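Long-range contacts in malonate decarboxylase subunit alpha (Acinetobacter baumannii ATCC 17978, PDB 6MPR), which probably exchanges the acetyl group on the acyl carrier protein of malonate decarboxylase for malonyl, using malonate and releasing acetate: residues G366-V371 with V430-E435; G395-G400 with R425-V430. All coordinates share one frame; numbering follows the deposited sequence. Where two conformers were deposited one is given.

Contact 1. Residues G366-V371 with V430-E435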
# COMPACT_ATOMS: atom_id res chain seq x y z
N GLY A 366 -8.04 -10.90 -14.25
CA GLY A 366 -9.03 -10.00 -14.79
C GLY A 366 -8.89 -9.92 -16.29
O GLY A 366 -8.12 -10.67 -16.90
N ALA A 367 -9.63 -9.00 -16.89
CA ALA A 367 -9.65 -8.91 -18.33
C ALA A 367 -9.24 -7.51 -18.78
O ALA A 367 -8.96 -6.63 -17.97
CB ALA A 367 -11.03 -9.26 -18.90
N THR A 368 -9.24 -7.32 -20.09
CA THR A 368 -8.77 -6.09 -20.70
C THR A 368 -9.37 -6.00 -22.09
O THR A 368 -9.90 -6.99 -22.61
CB THR A 368 -7.26 -6.06 -20.76
OG1 THR A 368 -6.83 -4.84 -21.35
CG2 THR A 368 -6.76 -7.20 -21.60
N LEU A 369 -9.31 -4.81 -22.70
CA LEU A 369 -9.85 -4.74 -24.05
C LEU A 369 -8.81 -5.04 -25.11
O LEU A 369 -9.14 -5.61 -26.15
CB LEU A 369 -10.48 -3.37 -24.34
CG LEU A 369 -11.73 -3.03 -23.54
CD1 LEU A 369 -12.29 -1.68 -23.99
CD2 LEU A 369 -12.78 -4.14 -23.67
N GLN A 370 -7.55 -4.62 -24.89
CA GLN A 370 -6.49 -4.79 -25.88
C GLN A 370 -5.24 -5.36 -25.24
O GLN A 370 -4.90 -5.04 -24.10
CB GLN A 370 -6.15 -3.47 -26.56
CG GLN A 370 -7.20 -2.99 -27.56
CD GLN A 370 -6.67 -1.87 -28.44
OE1 GLN A 370 -5.73 -1.17 -28.06
NE2 GLN A 370 -7.24 -1.73 -29.63
N VAL A 371 -4.56 -6.23 -25.99
CA VAL A 371 -3.31 -6.88 -25.58
C VAL A 371 -2.43 -6.91 -26.82
O VAL A 371 -2.89 -7.33 -27.88
CB VAL A 371 -3.55 -8.30 -25.05
CG1 VAL A 371 -2.24 -8.99 -24.65
CG2 VAL A 371 -4.51 -8.28 -23.86
N VAL A 430 -0.30 -12.99 -12.01
CA VAL A 430 -1.10 -11.95 -12.63
C VAL A 430 -1.62 -12.56 -13.93
O VAL A 430 -0.84 -12.85 -14.84
CB VAL A 430 -0.28 -10.69 -12.89
CG1 VAL A 430 -1.02 -9.70 -13.76
CG2 VAL A 430 0.09 -10.04 -11.56
N VAL A 431 -2.94 -12.80 -13.99
CA VAL A 431 -3.57 -13.52 -15.09
C VAL A 431 -4.40 -12.55 -15.91
O VAL A 431 -5.28 -11.87 -15.36
CB VAL A 431 -4.45 -14.67 -14.57
CG1 VAL A 431 -5.00 -15.49 -15.76
CG2 VAL A 431 -3.68 -15.53 -13.57
N GLN A 432 -4.15 -12.51 -17.21
CA GLN A 432 -5.06 -11.85 -18.15
C GLN A 432 -5.96 -12.91 -18.77
O GLN A 432 -5.50 -13.75 -19.55
CB GLN A 432 -4.30 -11.10 -19.24
CG GLN A 432 -3.86 -9.72 -18.83
CD GLN A 432 -5.01 -8.72 -18.80
OE1 GLN A 432 -4.83 -7.56 -18.43
NE2 GLN A 432 -6.20 -9.16 -19.17
N MET A 433 -7.25 -12.87 -18.43
CA MET A 433 -8.24 -13.85 -18.85
C MET A 433 -9.20 -13.14 -19.79
O MET A 433 -10.06 -12.37 -19.35
CB MET A 433 -8.97 -14.45 -17.64
CG MET A 433 -10.12 -15.36 -17.98
SD MET A 433 -10.87 -15.93 -16.43
CE MET A 433 -11.80 -17.31 -17.02
N VAL A 434 -9.05 -13.39 -21.09
CA VAL A 434 -9.64 -12.55 -22.12
C VAL A 434 -10.03 -13.43 -23.31
O VAL A 434 -9.27 -14.33 -23.69
CB VAL A 434 -8.61 -11.44 -22.44
CG1 VAL A 434 -7.88 -11.67 -23.74
CG2 VAL A 434 -9.22 -10.03 -22.28
N GLU A 435 -11.20 -13.19 -23.90
CA GLU A 435 -11.52 -13.86 -25.15
C GLU A 435 -10.77 -13.19 -26.29
O GLU A 435 -10.34 -12.03 -26.20
CB GLU A 435 -13.03 -13.86 -25.43
CG GLU A 435 -13.88 -14.51 -24.34
CD GLU A 435 -15.37 -14.21 -24.49
OE1 GLU A 435 -15.95 -14.54 -25.55
OE2 GLU A 435 -15.94 -13.62 -23.55
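The side-chain amide of Gln432 lies between Thr368 and the carbonyl of Gly366. Thr368 CG2 comes up on one face, 3.2 Å from Gln432 NE2, the two side chains crossing at about a right angle. On the opposite face Gly366 O stands steeply above the plane at the amide nitrogen, displaced outward, 3.3 Å from Gln432 NE2, which is too steep for a hydrogen bond; the amide edges take none from 366-371. A bend at chi2 (-75°) folds the Gln432 chain back towards Gly366 and Thr368. Gly366 O is instead gripped by the backbone: Met433 N donates to it over 2.8 Å at 176°, and Gln432 CA adds a C-H...O contact of 3.5 Å to Gly366 O. Gly366 N in turn donates to Val431 O at 3.1 Å. These two bonds flank Gln432, the signature of a parallel bridge between strands 363-366 and 429-433, neighbours inside the mixed sheet. Beyond it the chains splay, their touching parts 49° apart, and Ala367 CB lies 3.3 Å from Met433 O and, in the conformer described, 3.9 Å from Val434 CG2. Val431 and Met433 pack on helix 244-261, whereas Gln432 meets Ser377 and Ile467. Chemically, then, two backbone bonds hold the last bridge, at Gly366, while the Gln432 amide meets Gly366 O and Thr368 CG2 by its faces without a hydrogen bond to them.

Contact 2. Residues G395-G400 with R425-V430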
# COMPACT_ATOMS: atom_id res chain seq x y z
N GLY A 395 -2.46 -5.88 -10.72
CA GLY A 395 -1.79 -6.58 -11.80
C GLY A 395 -0.33 -6.22 -11.99
O GLY A 395 0.09 -5.85 -13.09
N HIS A 396 0.47 -6.34 -10.93
CA HIS A 396 1.91 -6.26 -11.07
C HIS A 396 2.57 -7.18 -10.05
O HIS A 396 1.95 -7.58 -9.06
CB HIS A 396 2.42 -4.81 -10.90
CG HIS A 396 2.41 -4.34 -9.48
ND1 HIS A 396 1.31 -3.73 -8.90
CD2 HIS A 396 3.36 -4.38 -8.51
CE1 HIS A 396 1.58 -3.44 -7.64
NE2 HIS A 396 2.82 -3.81 -7.38
N ASP A 397 3.81 -7.52 -10.33
CA ASP A 397 4.64 -8.26 -9.39
C ASP A 397 5.14 -7.32 -8.31
O ASP A 397 5.93 -6.42 -8.59
CB ASP A 397 5.82 -8.90 -10.13
CG ASP A 397 6.71 -9.70 -9.20
OD1 ASP A 397 6.18 -10.26 -8.21
OD2 ASP A 397 7.93 -9.76 -9.45
N PRO A 398 4.67 -7.48 -7.06
CA PRO A 398 5.09 -6.55 -5.99
C PRO A 398 6.53 -6.79 -5.58
O PRO A 398 6.82 -7.77 -4.88
CB PRO A 398 4.11 -6.88 -4.85
CG PRO A 398 3.77 -8.36 -5.07
CD PRO A 398 3.77 -8.54 -6.57
N ARG A 399 7.45 -5.92 -6.00
CA ARG A 399 8.87 -6.15 -5.80
C ARG A 399 9.34 -5.81 -4.39
O ARG A 399 10.52 -6.02 -4.08
CB ARG A 399 9.68 -5.37 -6.86
CG ARG A 399 9.40 -5.84 -8.31
CD ARG A 399 10.10 -7.17 -8.64
NE ARG A 399 9.76 -7.72 -9.96
CZ ARG A 399 10.37 -7.40 -11.09
NH1 ARG A 399 11.37 -6.53 -11.08
NH2 ARG A 399 9.99 -7.95 -12.23
N GLY A 400 8.46 -5.28 -3.54
CA GLY A 400 8.76 -5.10 -2.14
C GLY A 400 8.37 -6.29 -1.30
O GLY A 400 8.69 -6.35 -0.11
N ARG A 425 13.81 -14.78 -6.48
CA ARG A 425 12.61 -14.54 -5.69
C ARG A 425 11.37 -15.02 -6.43
O ARG A 425 11.37 -15.24 -7.65
CB ARG A 425 12.46 -13.06 -5.32
CG ARG A 425 12.92 -12.11 -6.39
CD ARG A 425 12.49 -10.73 -5.98
NE ARG A 425 13.09 -9.67 -6.76
CZ ARG A 425 12.79 -8.39 -6.55
NH1 ARG A 425 11.92 -8.08 -5.60
NH2 ARG A 425 13.36 -7.44 -7.27
N GLY A 426 10.31 -15.23 -5.67
CA GLY A 426 9.03 -15.57 -6.24
C GLY A 426 8.41 -14.38 -6.93
O GLY A 426 8.99 -13.29 -7.01
N LYS A 427 7.21 -14.61 -7.46
CA LYS A 427 6.46 -13.59 -8.19
C LYS A 427 4.97 -13.78 -7.92
O LYS A 427 4.48 -14.91 -7.79
CB LYS A 427 6.70 -13.65 -9.71
CG LYS A 427 8.16 -13.69 -10.15
CD LYS A 427 8.24 -13.69 -11.67
CE LYS A 427 9.66 -13.50 -12.19
NZ LYS A 427 10.49 -14.73 -12.08
N LYS A 428 4.24 -12.68 -7.85
CA LYS A 428 2.79 -12.83 -7.73
C LYS A 428 2.22 -13.25 -9.08
O LYS A 428 2.70 -12.83 -10.14
CB LYS A 428 2.16 -11.52 -7.27
CG LYS A 428 0.65 -11.55 -7.03
CD LYS A 428 0.19 -10.09 -7.06
CE LYS A 428 -1.29 -9.95 -6.99
NZ LYS A 428 -1.60 -8.50 -6.82
N LEU A 429 1.16 -14.07 -9.05
CA LEU A 429 0.49 -14.47 -10.28
C LEU A 429 -0.44 -13.37 -10.74
O LEU A 429 -1.24 -12.85 -9.97
CB LEU A 429 -0.30 -15.77 -10.08
CG LEU A 429 0.52 -17.06 -9.91
CD1 LEU A 429 1.30 -17.07 -8.58
CD2 LEU A 429 -0.39 -18.28 -10.03
N VAL A 430 -0.30 -12.99 -12.01
CA VAL A 430 -1.10 -11.95 -12.63
C VAL A 430 -1.62 -12.56 -13.93
O VAL A 430 -0.84 -12.85 -14.84
CB VAL A 430 -0.28 -10.69 -12.89
CG1 VAL A 430 -1.02 -9.70 -13.76
CG2 VAL A 430 0.09 -10.04 -11.56
O HOH W 1 0.36 -6.35 -7.02
O HOH W 2 9.64 -10.66 -7.54
O HOH W 3 9.66 -9.65 -4.47
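Arg425 reaches across to Arg399 along an extended chain and sets its guanidinium edge against the backbone: Arg425 NH1 donates in its own plane to Arg399 O, 2.9 Å away, though the bond is bent (138°). In the given one of two Arg399 conformers, the side chains cross at about a right angle, Arg399 CD lies 3.3 Å above one face of the Arg425 guanidinium, and the guanidinium planes stand 58° apart. Arg399 NE turns back to bridge Asp397 OD2 at 2.8 Å. The other carboxylate oxygen accepts from the partner segment, just before strand 429-433, Lys428 N to Asp397 OD1 being 3.1 Å, with the donor well above the carboxylate plane. Lys428 CG, anti to its own N (chi1 -177°), starts an extended chain that crosses Pro398 at about a right angle; Pro398 CD and Lys428 CB are tight at 3.5 Å. Lys428 NZ donates to Gly357 O and Met394 O, and a water joins it to His396 O. At the far end Val430 CG1 packs on Gly395 CA at 3.8 Å. Arg425 NH2 forms salt bridges with Asp470 and Asp471 of the second subunit, and these acids, with Asp397, probably offset the nearness of the two arginines; 425-430 is thereby joined to the subunit interface.

How the contacts relate
From the N terminus, the chain runs along strand 363-366 into 366-371, passes strands 370-371 and 377-378, and reaches helix 391-394 and the loop 395-400. Contact 2 closes the inner loop, in which helices 406-410 and 418-423 lie among the 24 residues between its segments. Contact 1 closes the outer one, with 58 residues between its segments, so contact 2 is nested within it and the two do not cross. Val430 belongs to both; their centres lie about 17 Å apart, and both use strand 429-433. Its entry is tied to the loop beside the second subunit, its exit to strand 363-366 within the mixed sheet.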